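Local structure of TcpB (Brucella melitensis, 4LQC) at residues I95-Y104 with L114-T122. The protein belongs to the TIR domain family, whose members typically pair with other TIR domains through protein-protein contacts in signalling. The protein carries 2 engineered substitutions. Residues are numbered along the deposited sequence; the frame is centred on the assembly and turned at random.
Sequences ILPIWHKVSY and LADKVALNT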
loop_
_atom_site.group_PDB
_atom_site.type_symbol
_atom_site.label_atom_id
_atom_site.label_comp_id
_atom_site.label_asym_id
_atom_site.label_seq_id
_atom_site.Cartn_x
_atom_site.Cartn_y
_atom_site.Cartn_z
ATOM N N ILE B 95 -0.024 8.748 -18.823
ATOM C CA ILE B 95 -0.742 8.143 -17.699
ATOM C C ILE B 95 0.210 7.864 -16.526
ATOM O O ILE B 95 1.203 7.157 -16.677
ATOM C CB ILE B 95 -1.484 6.844 -18.114
ATOM C CG1 ILE B 95 -2.469 7.119 -19.259
ATOM C CG2 ILE B 95 -2.260 6.254 -16.944
ATOM C CD1 ILE B 95 -3.713 7.839 -18.804
ATOM N N LEU B 96 -0.099 8.434 -15.363
ATOM C CA LEU B 96 0.728 8.279 -14.166
ATOM C C LEU B 96 -0.094 7.612 -13.087
ATOM O O LEU B 96 -0.874 8.268 -12.402
ATOM C CB LEU B 96 1.174 9.647 -13.639
ATOM C CG LEU B 96 1.603 10.632 -14.721
ATOM C CD1 LEU B 96 1.740 12.031 -14.150
ATOM C CD2 LEU B 96 2.906 10.163 -15.339
ATOM N N PRO B 97 0.075 6.299 -12.932
ATOM C CA PRO B 97 -0.584 5.550 -11.862
ATOM C C PRO B 97 -0.045 5.980 -10.520
ATOM O O PRO B 97 1.140 6.314 -10.408
ATOM C CB PRO B 97 -0.117 4.112 -12.112
ATOM C CG PRO B 97 0.299 4.089 -13.553
ATOM C CD PRO B 97 0.900 5.429 -13.783
ATOM N N ILE B 98 -0.901 5.962 -9.507
ATOM C CA ILE B 98 -0.432 6.062 -8.134
ATOM C C ILE B 98 -0.982 4.885 -7.364
ATOM O O ILE B 98 -2.208 4.685 -7.324
ATOM C CB ILE B 98 -0.912 7.340 -7.458
ATOM C CG1 ILE B 98 -0.311 8.552 -8.162
ATOM C CG2 ILE B 98 -0.480 7.343 -5.993
ATOM C CD1 ILE B 98 -0.939 9.853 -7.720
ATOM N N TRP B 99 -0.081 4.102 -6.770
ATOM C CA TRP B 99 -0.471 2.940 -5.979
ATOM C C TRP B 99 -0.926 3.437 -4.626
ATOM O O TRP B 99 -0.198 4.174 -3.956
ATOM C CB TRP B 99 0.712 1.995 -5.789
ATOM C CG TRP B 99 1.166 1.266 -7.030
ATOM C CD1 TRP B 99 1.172 1.736 -8.320
ATOM C CD2 TRP B 99 1.659 -0.081 -7.092
ATOM N NE1 TRP B 99 1.649 0.762 -9.172
ATOM C CE2 TRP B 99 1.951 -0.360 -8.444
ATOM C CE3 TRP B 99 1.884 -1.074 -6.135
ATOM C CZ2 TRP B 99 2.471 -1.594 -8.859
ATOM C CZ3 TRP B 99 2.392 -2.301 -6.550
ATOM C CH2 TRP B 99 2.678 -2.551 -7.897
ATOM N N HIS B 100 -2.125 3.050 -4.207
ATOM C CA HIS B 100 -2.633 3.497 -2.903
ATOM C C HIS B 100 -3.266 2.358 -2.098
ATOM O O HIS B 100 -4.326 1.838 -2.444
ATOM C CB HIS B 100 -3.608 4.668 -3.091
ATOM C CG HIS B 100 -4.059 5.307 -1.817
ATOM N ND1 HIS B 100 -3.182 5.816 -0.880
ATOM C CD2 HIS B 100 -5.303 5.536 -1.329
ATOM C CE1 HIS B 100 -3.865 6.316 0.135
ATOM N NE2 HIS B 100 -5.155 6.163 -0.115
ATOM N N LYS B 101 -2.592 1.967 -1.027
ATOM C CA LYS B 101 -3.082 0.912 -0.144
ATOM C C LYS B 101 -3.346 -0.408 -0.878
ATOM O O LYS B 101 -4.294 -1.135 -0.560
ATOM C CB LYS B 101 -4.301 1.405 0.661
ATOM C CG LYS B 101 -3.941 2.576 1.608
ATOM C CD LYS B 101 -5.146 3.376 2.137
ATOM C CE LYS B 101 -5.995 2.576 3.132
ATOM N NZ LYS B 101 -5.199 1.983 4.248
ATOM N N VAL B 102 -2.503 -0.709 -1.866
ATOM C CA VAL B 102 -2.499 -2.030 -2.498
ATOM C C VAL B 102 -1.162 -2.717 -2.291
ATOM O O VAL B 102 -0.150 -2.070 -2.016
ATOM C CB VAL B 102 -2.734 -1.969 -4.020
ATOM C CG1 VAL B 102 -4.193 -1.713 -4.324
ATOM C CG2 VAL B 102 -1.851 -0.910 -4.642
ATOM N N SER B 103 -1.154 -4.032 -2.434
ATOM C CA SER B 103 0.095 -4.768 -2.452
ATOM C C SER B 103 0.505 -5.055 -3.907
ATOM O O SER B 103 -0.313 -4.950 -4.841
ATOM C CB SER B 103 -0.075 -6.075 -1.704
ATOM O OG SER B 103 -1.027 -6.876 -2.373
ATOM N N TYR B 104 1.771 -5.413 -4.097
ATOM C CA TYR B 104 2.228 -5.828 -5.406
ATOM C C TYR B 104 1.408 -7.011 -5.928
ATOM O O TYR B 104 0.986 -7.022 -7.091
ATOM C CB TYR B 104 3.716 -6.169 -5.368
ATOM C CG TYR B 104 4.214 -6.811 -6.637
ATOM C CD1 TYR B 104 4.073 -8.187 -6.854
ATOM C CD2 TYR B 104 4.822 -6.051 -7.621
ATOM C CE1 TYR B 104 4.508 -8.770 -8.021
ATOM C CE2 TYR B 104 5.264 -6.631 -8.792
ATOM C CZ TYR B 104 5.111 -7.988 -8.984
ATOM O OH TYR B 104 5.559 -8.560 -10.150
ATOM N N LEU B 114 0.924 -3.625 -15.257
ATOM C CA LEU B 114 0.752 -2.513 -14.335
ATOM C C LEU B 114 1.597 -2.719 -13.066
ATOM O O LEU B 114 2.112 -1.765 -12.488
ATOM C CB LEU B 114 -0.723 -2.404 -13.973
ATOM C CG LEU B 114 -1.307 -1.043 -13.643
ATOM C CD1 LEU B 114 -0.777 0.029 -14.580
ATOM C CD2 LEU B 114 -2.806 -1.157 -13.768
ATOM N N ALA B 115 1.744 -3.973 -12.645
ATOM C CA ALA B 115 2.437 -4.291 -11.396
ATOM C C ALA B 115 3.952 -4.107 -11.511
ATOM O O ALA B 115 4.665 -3.962 -10.495
ATOM C CB ALA B 115 2.107 -5.713 -10.946
ATOM N N ASP B 116 4.439 -4.119 -12.749
ATOM C CA ASP B 116 5.861 -3.961 -12.999
ATOM C C ASP B 116 6.209 -2.560 -13.480
ATOM O O ASP B 116 7.376 -2.160 -13.439
ATOM C CB ASP B 116 6.342 -5.012 -13.998
ATOM C CG ASP B 116 6.272 -6.414 -13.432
ATOM O OD1 ASP B 116 6.387 -6.547 -12.190
ATOM O OD2 ASP B 116 6.095 -7.375 -14.217
ATOM N N LYS B 117 5.194 -1.823 -13.925
ATOM C CA LYS B 117 5.362 -0.430 -14.306
ATOM C C LYS B 117 5.594 0.447 -13.078
ATOM O O LYS B 117 4.737 0.558 -12.195
ATOM C CB LYS B 117 4.146 0.063 -15.078
ATOM C CG LYS B 117 4.292 1.475 -15.612
ATOM C CD LYS B 117 2.942 2.039 -16.036
ATOM C CE LYS B 117 3.046 3.501 -16.404
ATOM N NZ LYS B 117 1.763 3.989 -17.028
ATOM N N VAL B 118 6.768 1.063 -13.026
ATOM C CA VAL B 118 7.147 1.903 -11.901
ATOM C C VAL B 118 6.203 3.086 -11.794
ATOM O O VAL B 118 5.885 3.730 -12.796
ATOM C CB VAL B 118 8.579 2.420 -12.049
ATOM C CG1 VAL B 118 8.972 3.223 -10.818
ATOM C CG2 VAL B 118 9.529 1.261 -12.244
ATOM N N ALA B 119 5.753 3.361 -10.573
ATOM C CA ALA B 119 4.792 4.417 -10.343
ATOM C C ALA B 119 4.928 5.017 -8.950
ATOM O O ALA B 119 5.666 4.518 -8.109
ATOM C CB ALA B 119 3.388 3.895 -10.556
ATOM N N LEU B 120 4.207 6.104 -8.722
ATOM C CA LEU B 120 4.166 6.724 -7.412
ATOM C C LEU B 120 3.422 5.786 -6.467
ATOM O O LEU B 120 2.595 4.990 -6.899
ATOM C CB LEU B 120 3.466 8.081 -7.515
ATOM C CG LEU B 120 4.126 9.089 -8.452
ATOM C CD1 LEU B 120 3.113 10.083 -8.985
ATOM C CD2 LEU B 120 5.214 9.816 -7.685
ATOM N N ASN B 121 3.721 5.890 -5.185
ATOM C CA ASN B 121 3.228 4.964 -4.177
ATOM C C ASN B 121 3.068 5.778 -2.892
ATOM O O ASN B 121 4.029 6.371 -2.409
ATOM C CB ASN B 121 4.247 3.816 -3.999
ATOM C CG ASN B 121 3.772 2.714 -3.038
ATOM O OD1 ASN B 121 3.050 2.971 -2.063
ATOM N ND2 ASN B 121 4.206 1.482 -3.298
ATOM N N THR B 122 1.853 5.817 -2.347
ATOM C CA THR B 122 1.576 6.635 -1.163
ATOM C C THR B 122 2.190 6.113 0.130
ATOM O O THR B 122 2.185 6.817 1.155
ATOM C CB THR B 122 0.066 6.805 -0.931
ATOM O OG1 THR B 122 -0.545 5.511 -0.803
ATOM C CG2 THR B 122 -0.556 7.568 -2.090
HETATM O O HOH W 1 2.315 0.854 -12.100
HETATM O O HOH W 2 0.031 2.936 -0.201
HETATM O O HOH W 3 0.291 0.844 -2.332
#
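W99 fills the bend between helix 112-116 and strand 120-121. The outer edge of its indole, at CZ2 and CH2, abuts the last turn of that helix, with W99 CH2 3.6 Å from A115 O. Water 1 lies in the ring plane, accepts a hydrogen bond from W99 NE1 and donates to L114 O. It thus ties the indole to the helix end.

Beyond the ring, Y104 CE2 comes within 3.9 Å of A115 CB, and Y104 OH bonds to the syn side of D116 OD1. P97, two residues back on the same face as W99, makes the next bump. The A119 methyl sits between P97 CB and W99 CD1, 3.8 Å from each. P97 CG and CD are crossed at about a right angle by the extended K117, whose NZ bonds to I95 O from above the carbonyl plane.

The strands pair in parallel through W99 N to L120 O (2.8 Å) and T122 N to W99 O (3.1 Å). On the face away from W99, I98 CG1 packs on L120 CD1, and helix 127-136 adds to the cover over L120. H100 CG is anti to the backbone N (chi1 -173°), which brings ND1 to T122 OG1 at 2.7 Å, in the ring plane.

Here the short edge strand 120-121 joins strand 95-100 in the five-stranded parallel sheet of the TIR fold, by a crossover through helices 104-108 and 112-116.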